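Local atomic coordinates of beta-N-acetylglucosaminidase (PDB entry 3WO8), a protein that probably catalyses the hydrolysis of terminal non-reducing N-acetyl-hexosamine residues from N-acetyl-beta-D-hexosaminides, as a member of glycosyl hydrolase family 3. Residues Asp101-Tyr106 against Ala151-Arg156; Gln380-Val385 against Glu390-Val395. One frame throughout, in Å; residues are numbered along the deposited sequence.

In the fold
Interactions 1 and 2 lie on opposite sides of the chain's centre, their own centres about 46 Å apart and their nearest atoms about 24 Å apart, so neither touches the other. They follow in series along the sequence. Interaction 1 comes first and pairs helices 100-117 and 147-164 on the outside of the TIM barrel in the glycosyl hydrolase 3 N-terminal region. Interaction 2 belongs to the C-terminal family region, where helix 374-385 packs on strand 391-397, an outermost strand of a separate mixed sheet. They share no helix, strand or sheet; each joins neighbouring elements within its own part of the chain, and interaction 1 also borders the second subunit.

Interaction 1 (Asp101-Tyr106 against Ala151-Arg156); sequences DVTYRY and AEHGAR
The guanidinium of Arg156 lies flat on Tyr104, group centres 4.5 Å apart and planes 17° from parallel. Arg156 NH2 comes over one face of the ring, 3.3 Å from Tyr104 CD1, while Tyr104 CB sits above the middle of the guanidinium. At the guanidinium edge Asp101 OD1 makes a salt bridge with NH1; the modelled separation is so short that its exact length is doubtful. The carboxylate stands nearly upright to the guanidinium, planes 81° apart. Bends at chi2 and chi3 of Arg156 fold the chain so that its charged end lies over Tyr104 and still meets Asp101. NH2 has a further salt bridge to Glu159, so two acids and a ring probably fix how this group is turned. The His153 ring meets Thr103 at its edge, CD2 lying 3.1 Å from OG1, which is in the ring plane. Both ring nitrogens have hydrogen-bond partners, ND1 with Ile149 O and NE2 with Asn98 O, while Tyr143 meets the ring. Thr103 CG2 touches His153 O at 3.5 Å. The two helices run 29° from parallel, axes 8.2 Å apart, and lead into the neighbouring barrel strands 121-122 and 167-173. Helix 203-211 packs on Ala151 and Ala155, whereas Val102 and Arg105 meet Val339 and Phe335 of the second subunit.

Interaction 2 (Gln380-Val385 against Glu390-Val395); sequences QIPEIV and EVENVV
Glu392 reaches from the strand to Pro382 on the helix, and these two, with Val394, bury most of the surface in this contact. It belongs to a beta-alpha-beta crossover: strand 357-363, helix 374-385 and strand 391-397, the two strands parallel neighbours in the sheet. The helix runs at 165° to the strand that follows it, their axes 9.8 Å apart. Glu392 and Val394, alternate residues on the strand, both turn toward the helix. CG of Glu392 takes the crowded position between backbone N and carbonyl carbon (chi1 59°), and the extended chain beyond it carries the carboxylate across to the helix. There Glu392 OE1 lies 3.1 Å from Pro382 CB, while Glu392 OE2 stands 2.9 Å from Pro382 O. Those last two oxygens are both acceptors and make no hydrogen bond; such closeness is likely to disfavour a fully ionised carboxylate. Beside this polar meeting, Pro382 offers its ring to Val394: Pro382 CB is 3.9 Å from Val394 CG2, and Pro382 CG is 4.0 Å from each methyl, the two side chains crossing at about a right angle. With an alanine in place of Glu392 the carboxylate is gone, and a gap would probably open between the strand and Pro382, leaving Val394 to carry most of the contact. Glu392 also touches Leu360 and Val385 touches Val358, both on strand 357-363; Val385 packs on Leu469 of helix 462-471 as well. One turn along from Pro382, Val385 CG1 closes the contact 3.9 Å from Glu392 OE2.

Interaction 1 (Asp101-Tyr106 against Ala151-Arg156)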
ATOM      1  N   ASP B 101       9.152  19.563 -10.847  1.00 54.24           N
ATOM      2  CA  ASP B 101       7.938  18.984 -11.368  1.00 52.24           C
ATOM      3  C   ASP B 101       7.717  17.565 -10.832  1.00 48.78           C
ATOM      4  O   ASP B 101       6.586  17.214 -10.478  1.00 41.50           O
ATOM      5  CB  ASP B 101       7.951  19.051 -12.903  1.00 56.89           C
ATOM      6  CG  ASP B 101       7.704  20.480 -13.440  1.00 61.58           C
ATOM      7  OD1 ASP B 101       7.350  21.395 -12.660  1.00 64.51           O
ATOM      8  OD2 ASP B 101       7.855  20.693 -14.658  1.00 70.79           O
ATOM      9  N   VAL B 102       8.785  16.773 -10.713  1.00 47.29           N
ATOM     10  CA  VAL B 102       8.620  15.373 -10.272  1.00 49.80           C
ATOM     11  C   VAL B 102       8.206  15.311  -8.780  1.00 49.77           C
ATOM     12  O   VAL B 102       7.460  14.403  -8.341  1.00 47.06           O
ATOM     13  CB  VAL B 102       9.849  14.466 -10.583  1.00 51.12           C
ATOM     14  CG1 VAL B 102      10.313  14.617 -12.018  1.00 56.47           C
ATOM     15  CG2 VAL B 102      11.009  14.762  -9.685  1.00 55.39           C
ATOM     16  N   THR B 103       8.689  16.299  -8.025  1.00 43.70           N
ATOM     17  CA  THR B 103       8.385  16.423  -6.626  1.00 40.43           C
ATOM     18  C   THR B 103       6.909  16.721  -6.484  1.00 41.43           C
ATOM     19  O   THR B 103       6.208  16.088  -5.671  1.00 41.73           O
ATOM     20  CB  THR B 103       9.248  17.519  -5.978  1.00 40.90           C
ATOM     21  OG1 THR B 103      10.620  17.066  -5.878  1.00 40.13           O
ATOM     22  CG2 THR B 103       8.703  17.897  -4.606  1.00 36.69           C
ATOM     23  N   TYR B 104       6.451  17.679  -7.293  1.00 41.87           N
ATOM     24  CA  TYR B 104       5.032  17.989  -7.405  1.00 40.52           C
ATOM     25  C   TYR B 104       4.260  16.676  -7.674  1.00 40.29           C
ATOM     26  O   TYR B 104       3.225  16.392  -7.050  1.00 36.21           O
ATOM     27  CB  TYR B 104       4.768  19.022  -8.530  1.00 39.22           C
ATOM     28  CG  TYR B 104       3.285  19.210  -8.816  1.00 39.54           C
ATOM     29  CD1 TYR B 104       2.501  20.030  -8.008  1.00 40.37           C
ATOM     30  CD2 TYR B 104       2.651  18.523  -9.865  1.00 40.55           C
ATOM     31  CE1 TYR B 104       1.131  20.179  -8.233  1.00 42.49           C
ATOM     32  CE2 TYR B 104       1.275  18.652 -10.099  1.00 39.97           C
ATOM     33  CZ  TYR B 104       0.519  19.485  -9.287  1.00 44.19           C
ATOM     34  OH  TYR B 104      -0.840  19.651  -9.515  1.00 46.27           O
ATOM     35  N   ARG B 105       4.792  15.911  -8.626  1.00 38.72           N
ATOM     36  CA  ARG B 105       4.181  14.683  -9.127  1.00 39.06           C
ATOM     37  C   ARG B 105       4.018  13.664  -8.018  1.00 39.76           C
ATOM     38  O   ARG B 105       2.920  13.135  -7.828  1.00 39.48           O
ATOM     39  CB  ARG B 105       5.065  14.091 -10.236  1.00 42.36           C
ATOM     40  CG  ARG B 105       4.296  13.697 -11.473  1.00 45.87           C
ATOM     41  CD  ARG B 105       4.165  12.201 -11.715  1.00 43.25           C
ATOM     42  NE  ARG B 105       4.944  11.772 -12.880  1.00 42.54           N
ATOM     43  CZ  ARG B 105       4.693  10.672 -13.592  1.00 45.53           C
ATOM     44  NH1 ARG B 105       5.471  10.366 -14.608  1.00 47.95           N
ATOM     45  NH2 ARG B 105       3.693   9.850 -13.279  1.00 47.03           N
ATOM     46  N   TYR B 106       5.116  13.403  -7.295  1.00 36.96           N
ATOM     47  CA  TYR B 106       5.113  12.453  -6.180  1.00 39.53           C
ATOM     48  C   TYR B 106       4.107  12.888  -5.115  1.00 43.39           C
ATOM     49  O   TYR B 106       3.185  12.115  -4.745  1.00 40.57           O
ATOM     50  CB  TYR B 106       6.491  12.344  -5.541  1.00 40.04           C
ATOM     51  CG  TYR B 106       6.436  11.676  -4.189  1.00 41.27           C
ATOM     52  CD1 TYR B 106       6.233  10.293  -4.074  1.00 44.56           C
ATOM     53  CD2 TYR B 106       6.560  12.417  -3.031  1.00 42.03           C
ATOM     54  CE1 TYR B 106       6.145   9.671  -2.832  1.00 45.10           C
ATOM     55  CE2 TYR B 106       6.468  11.813  -1.788  1.00 45.11           C
ATOM     56  CZ  TYR B 106       6.253  10.448  -1.675  1.00 45.19           C
ATOM     57  OH  TYR B 106       6.174   9.896  -0.401  1.00 41.01           O
ATOM     58  N   ALA B 151      13.591  25.678  -1.788  1.00 56.22           N
ATOM     59  CA  ALA B 151      12.406  26.512  -1.888  1.00 55.21           C
ATOM     60  C   ALA B 151      11.495  25.985  -2.970  1.00 54.08           C
ATOM     61  O   ALA B 151      10.295  25.757  -2.748  1.00 53.83           O
ATOM     62  CB  ALA B 151      12.802  27.941  -2.190  1.00 58.81           C
ATOM     63  N   GLU B 152      12.077  25.792  -4.148  1.00 53.98           N
ATOM     64  CA  GLU B 152      11.322  25.313  -5.282  1.00 55.59           C
ATOM     65  C   GLU B 152      10.681  23.991  -4.949  1.00 52.57           C
ATOM     66  O   GLU B 152       9.463  23.854  -5.000  1.00 51.51           O
ATOM     67  CB  GLU B 152      12.212  25.194  -6.515  1.00 65.09           C
ATOM     68  CG  GLU B 152      12.180  26.449  -7.392  1.00 75.53           C
ATOM     69  CD  GLU B 152      13.570  26.919  -7.814  1.00 81.24           C
ATOM     70  OE1 GLU B 152      13.843  28.147  -7.762  1.00 86.59           O
ATOM     71  OE2 GLU B 152      14.397  26.059  -8.177  1.00 77.33           O
ATOM     72  N   HIS B 153      11.490  23.020  -4.553  1.00 52.89           N
ATOM     73  CA  HIS B 153      10.927  21.706  -4.310  1.00 49.51           C
ATOM     74  C   HIS B 153       9.842  21.763  -3.233  1.00 45.56           C
ATOM     75  O   HIS B 153       8.765  21.158  -3.389  1.00 45.91           O
ATOM     76  CB  HIS B 153      12.020  20.728  -3.996  1.00 49.58           C
ATOM     77  CG  HIS B 153      12.830  20.358  -5.193  1.00 52.53           C
ATOM     78  ND1 HIS B 153      13.894  21.114  -5.631  1.00 55.77           N
ATOM     79  CD2 HIS B 153      12.741  19.310  -6.044  1.00 57.22           C
ATOM     80  CE1 HIS B 153      14.437  20.537  -6.690  1.00 56.46           C
ATOM     81  NE2 HIS B 153      13.755  19.442  -6.964  1.00 57.59           N
ATOM     82  N   GLY B 154      10.083  22.558  -2.193  1.00 41.13           N
ATOM     83  CA  GLY B 154       9.121  22.700  -1.115  1.00 39.15           C
ATOM     84  C   GLY B 154       7.742  23.172  -1.547  1.00 38.53           C
ATOM     85  O   GLY B 154       6.678  22.693  -1.032  1.00 37.20           O
ATOM     86  N   ALA B 155       7.741  24.133  -2.470  1.00 37.30           N
ATOM     87  CA  ALA B 155       6.475  24.737  -2.874  1.00 38.33           C
ATOM     88  C   ALA B 155       5.813  23.793  -3.827  1.00 39.32           C
ATOM     89  O   ALA B 155       4.628  23.494  -3.675  1.00 38.24           O
ATOM     90  CB  ALA B 155       6.661  26.108  -3.501  1.00 38.09           C
ATOM     91  N   ARG B 156       6.591  23.257  -4.760  1.00 39.52           N
ATOM     92  CA  ARG B 156       6.044  22.203  -5.645  1.00 45.88           C
ATOM     93  C   ARG B 156       5.409  21.063  -4.829  1.00 43.67           C
ATOM     94  O   ARG B 156       4.328  20.575  -5.160  1.00 44.36           O
ATOM     95  CB  ARG B 156       7.125  21.643  -6.566  1.00 52.07           C
ATOM     96  CG  ARG B 156       7.811  22.693  -7.437  1.00 56.50           C
ATOM     97  CD  ARG B 156       7.222  22.867  -8.830  1.00 57.31           C
ATOM     98  NE  ARG B 156       5.755  22.892  -8.876  1.00 60.07           N
ATOM     99  CZ  ARG B 156       5.038  22.439  -9.920  1.00 67.00           C
ATOM    100  NH1 ARG B 156       5.640  21.929 -11.010  1.00 63.08           N
ATOM    101  NH2 ARG B 156       3.709  22.474  -9.879  1.00 64.38           N
TER

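Interaction 2 (Gln380-Val385 against Glu390-Val395)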
ATOM      1  N   GLN B 380      -3.242 -14.704  11.750  1.00 32.99           N
ATOM      2  CA  GLN B 380      -3.440 -13.400  12.384  1.00 35.84           C
ATOM      3  C   GLN B 380      -4.541 -13.354  13.476  1.00 36.79           C
ATOM      4  O   GLN B 380      -4.640 -12.387  14.246  1.00 33.45           O
ATOM      5  CB  GLN B 380      -3.727 -12.390  11.296  1.00 36.57           C
ATOM      6  CG  GLN B 380      -2.894 -11.136  11.400  1.00 42.17           C
ATOM      7  CD  GLN B 380      -3.228 -10.255  10.238  1.00 46.05           C
ATOM      8  OE1 GLN B 380      -3.156 -10.718   9.074  1.00 43.77           O
ATOM      9  NE2 GLN B 380      -3.658  -9.000  10.517  1.00 45.12           N
ATOM     10  N   ILE B 381      -5.338 -14.415  13.552  1.00 37.05           N
ATOM     11  CA  ILE B 381      -6.480 -14.453  14.442  1.00 36.06           C
ATOM     12  C   ILE B 381      -6.109 -14.335  15.918  1.00 38.74           C
ATOM     13  O   ILE B 381      -6.812 -13.659  16.670  1.00 42.69           O
ATOM     14  CB  ILE B 381      -7.298 -15.715  14.174  1.00 36.32           C
ATOM     15  CG1 ILE B 381      -7.969 -15.566  12.814  1.00 35.56           C
ATOM     16  CG2 ILE B 381      -8.334 -15.932  15.266  1.00 37.72           C
ATOM     17  CD1 ILE B 381      -8.713 -16.785  12.339  1.00 36.18           C
ATOM     18  N   PRO B 382      -5.004 -14.966  16.363  1.00 37.80           N
ATOM     19  CA  PRO B 382      -4.789 -14.819  17.805  1.00 35.84           C
ATOM     20  C   PRO B 382      -4.434 -13.415  18.244  1.00 34.55           C
ATOM     21  O   PRO B 382      -4.920 -12.968  19.276  1.00 34.78           O
ATOM     22  CB  PRO B 382      -3.663 -15.788  18.090  1.00 36.28           C
ATOM     23  CG  PRO B 382      -3.814 -16.833  17.063  1.00 36.81           C
ATOM     24  CD  PRO B 382      -4.201 -16.066  15.815  1.00 36.83           C
ATOM     25  N   GLU B 383      -3.646 -12.697  17.460  1.00 36.94           N
ATOM     26  CA  GLU B 383      -3.356 -11.265  17.813  1.00 38.14           C
ATOM     27  C   GLU B 383      -4.643 -10.414  17.839  1.00 37.37           C
ATOM     28  O   GLU B 383      -4.747  -9.472  18.622  1.00 34.67           O
ATOM     29  CB  GLU B 383      -2.248 -10.631  16.944  1.00 38.64           C
ATOM     30  CG  GLU B 383      -2.659  -9.561  15.951  1.00 49.67           C
ATOM     31  CD  GLU B 383      -2.730  -8.148  16.570  1.00 52.49           C
ATOM     32  OE1 GLU B 383      -1.898  -7.756  17.415  1.00 49.62           O
ATOM     33  OE2 GLU B 383      -3.633  -7.391  16.182  1.00 59.25           O
ATOM     34  N   ILE B 384      -5.626 -10.782  17.018  1.00 34.23           N
ATOM     35  CA  ILE B 384      -6.874 -10.045  16.946  1.00 37.50           C
ATOM     36  C   ILE B 384      -7.669 -10.305  18.216  1.00 38.67           C
ATOM     37  O   ILE B 384      -8.053  -9.396  18.922  1.00 38.27           O
ATOM     38  CB  ILE B 384      -7.730 -10.458  15.710  1.00 39.52           C
ATOM     39  CG1 ILE B 384      -7.016 -10.107  14.388  1.00 38.42           C
ATOM     40  CG2 ILE B 384      -9.089  -9.770  15.754  1.00 38.79           C
ATOM     41  CD1 ILE B 384      -7.631 -10.782  13.180  1.00 37.17           C
ATOM     42  N   VAL B 385      -7.865 -11.576  18.517  1.00 37.46           N
ATOM     43  CA  VAL B 385      -8.589 -11.957  19.696  1.00 34.31           C
ATOM     44  C   VAL B 385      -7.882 -11.487  20.960  1.00 34.98           C
ATOM     45  O   VAL B 385      -8.532 -11.185  21.959  1.00 32.45           O
ATOM     46  CB  VAL B 385      -8.789 -13.464  19.702  1.00 33.04           C
ATOM     47  CG1 VAL B 385      -9.375 -13.908  21.022  1.00 32.06           C
ATOM     48  CG2 VAL B 385      -9.674 -13.872  18.527  1.00 32.28           C
ATOM     49  N   GLU B 390      -7.460 -11.528  27.959  1.00 63.85           N
ATOM     50  CA  GLU B 390      -6.174 -11.375  28.675  1.00 68.10           C
ATOM     51  C   GLU B 390      -5.389 -12.686  28.709  1.00 56.17           C
ATOM     52  O   GLU B 390      -4.196 -12.699  29.032  1.00 54.96           O
ATOM     53  CB  GLU B 390      -6.400 -10.816  30.085  1.00 78.33           C
ATOM     54  CG  GLU B 390      -7.437 -11.572  30.908  1.00 86.42           C
ATOM     55  CD  GLU B 390      -8.051 -10.704  31.989  1.00101.62           C
ATOM     56  OE1 GLU B 390      -8.537  -9.594  31.672  1.00101.77           O
ATOM     57  OE2 GLU B 390      -8.058 -11.135  33.163  1.00115.22           O
ATOM     58  N   VAL B 391      -6.079 -13.780  28.377  1.00 48.27           N
ATOM     59  CA  VAL B 391      -5.439 -15.075  28.214  1.00 46.44           C
ATOM     60  C   VAL B 391      -6.078 -15.924  27.102  1.00 42.08           C
ATOM     61  O   VAL B 391      -7.285 -15.942  26.932  1.00 37.86           O
ATOM     62  CB  VAL B 391      -5.475 -15.866  29.536  1.00 44.12           C
ATOM     63  CG1 VAL B 391      -4.508 -17.028  29.477  1.00 41.94           C
ATOM     64  CG2 VAL B 391      -5.151 -14.958  30.715  1.00 42.88           C
ATOM     65  N   GLU B 392      -5.249 -16.644  26.366  1.00 41.97           N
ATOM     66  CA  GLU B 392      -5.723 -17.401  25.241  1.00 46.10           C
ATOM     67  C   GLU B 392      -4.840 -18.610  24.953  1.00 47.04           C
ATOM     68  O   GLU B 392      -3.623 -18.502  24.881  1.00 55.58           O
ATOM     69  CB  GLU B 392      -5.940 -16.513  24.004  1.00 50.21           C
ATOM     70  CG  GLU B 392      -4.758 -15.748  23.459  1.00 55.35           C
ATOM     71  CD  GLU B 392      -4.990 -15.164  22.051  1.00 60.95           C
ATOM     72  OE1 GLU B 392      -4.579 -15.828  21.075  1.00 68.63           O
ATOM     73  OE2 GLU B 392      -5.556 -14.052  21.897  1.00 54.38           O
ATOM     74  N   ASN B 393      -5.480 -19.780  24.894  1.00 47.73           N
ATOM     75  CA  ASN B 393      -4.839 -21.014  24.463  1.00 46.67           C
ATOM     76  C   ASN B 393      -5.118 -21.187  22.971  1.00 40.86           C
ATOM     77  O   ASN B 393      -6.234 -21.359  22.570  1.00 42.82           O
ATOM     78  CB  ASN B 393      -5.331 -22.243  25.266  1.00 43.03           C
ATOM     79  CG  ASN B 393      -4.741 -23.583  24.743  1.00 44.55           C
ATOM     80  OD1 ASN B 393      -3.663 -23.623  24.117  1.00 46.95           O
ATOM     81  ND2 ASN B 393      -5.444 -24.686  25.015  1.00 43.68           N
ATOM     82  N   VAL B 394      -4.078 -21.143  22.164  1.00 36.86           N
ATOM     83  CA  VAL B 394      -4.204 -21.305  20.725  1.00 34.01           C
ATOM     84  C   VAL B 394      -3.876 -22.727  20.288  1.00 36.10           C
ATOM     85  O   VAL B 394      -2.760 -23.203  20.543  1.00 37.24           O
ATOM     86  CB  VAL B 394      -3.219 -20.385  20.023  1.00 29.87           C
ATOM     87  CG1 VAL B 394      -3.343 -20.519  18.526  1.00 29.74           C
ATOM     88  CG2 VAL B 394      -3.452 -18.943  20.455  1.00 28.79           C
ATOM     89  N   VAL B 395      -4.808 -23.388  19.600  1.00 35.98           N
ATOM     90  CA  VAL B 395      -4.472 -24.652  18.980  1.00 39.19           C
ATOM     91  C   VAL B 395      -4.844 -24.639  17.526  1.00 39.89           C
ATOM     92  O   VAL B 395      -5.924 -24.218  17.159  1.00 46.56           O
ATOM     93  CB  VAL B 395      -5.024 -25.906  19.715  1.00 42.51           C
ATOM     94  CG1 VAL B 395      -6.192 -25.583  20.607  1.00 49.39           C
ATOM     95  CG2 VAL B 395      -5.399 -27.008  18.746  1.00 42.20           C
TER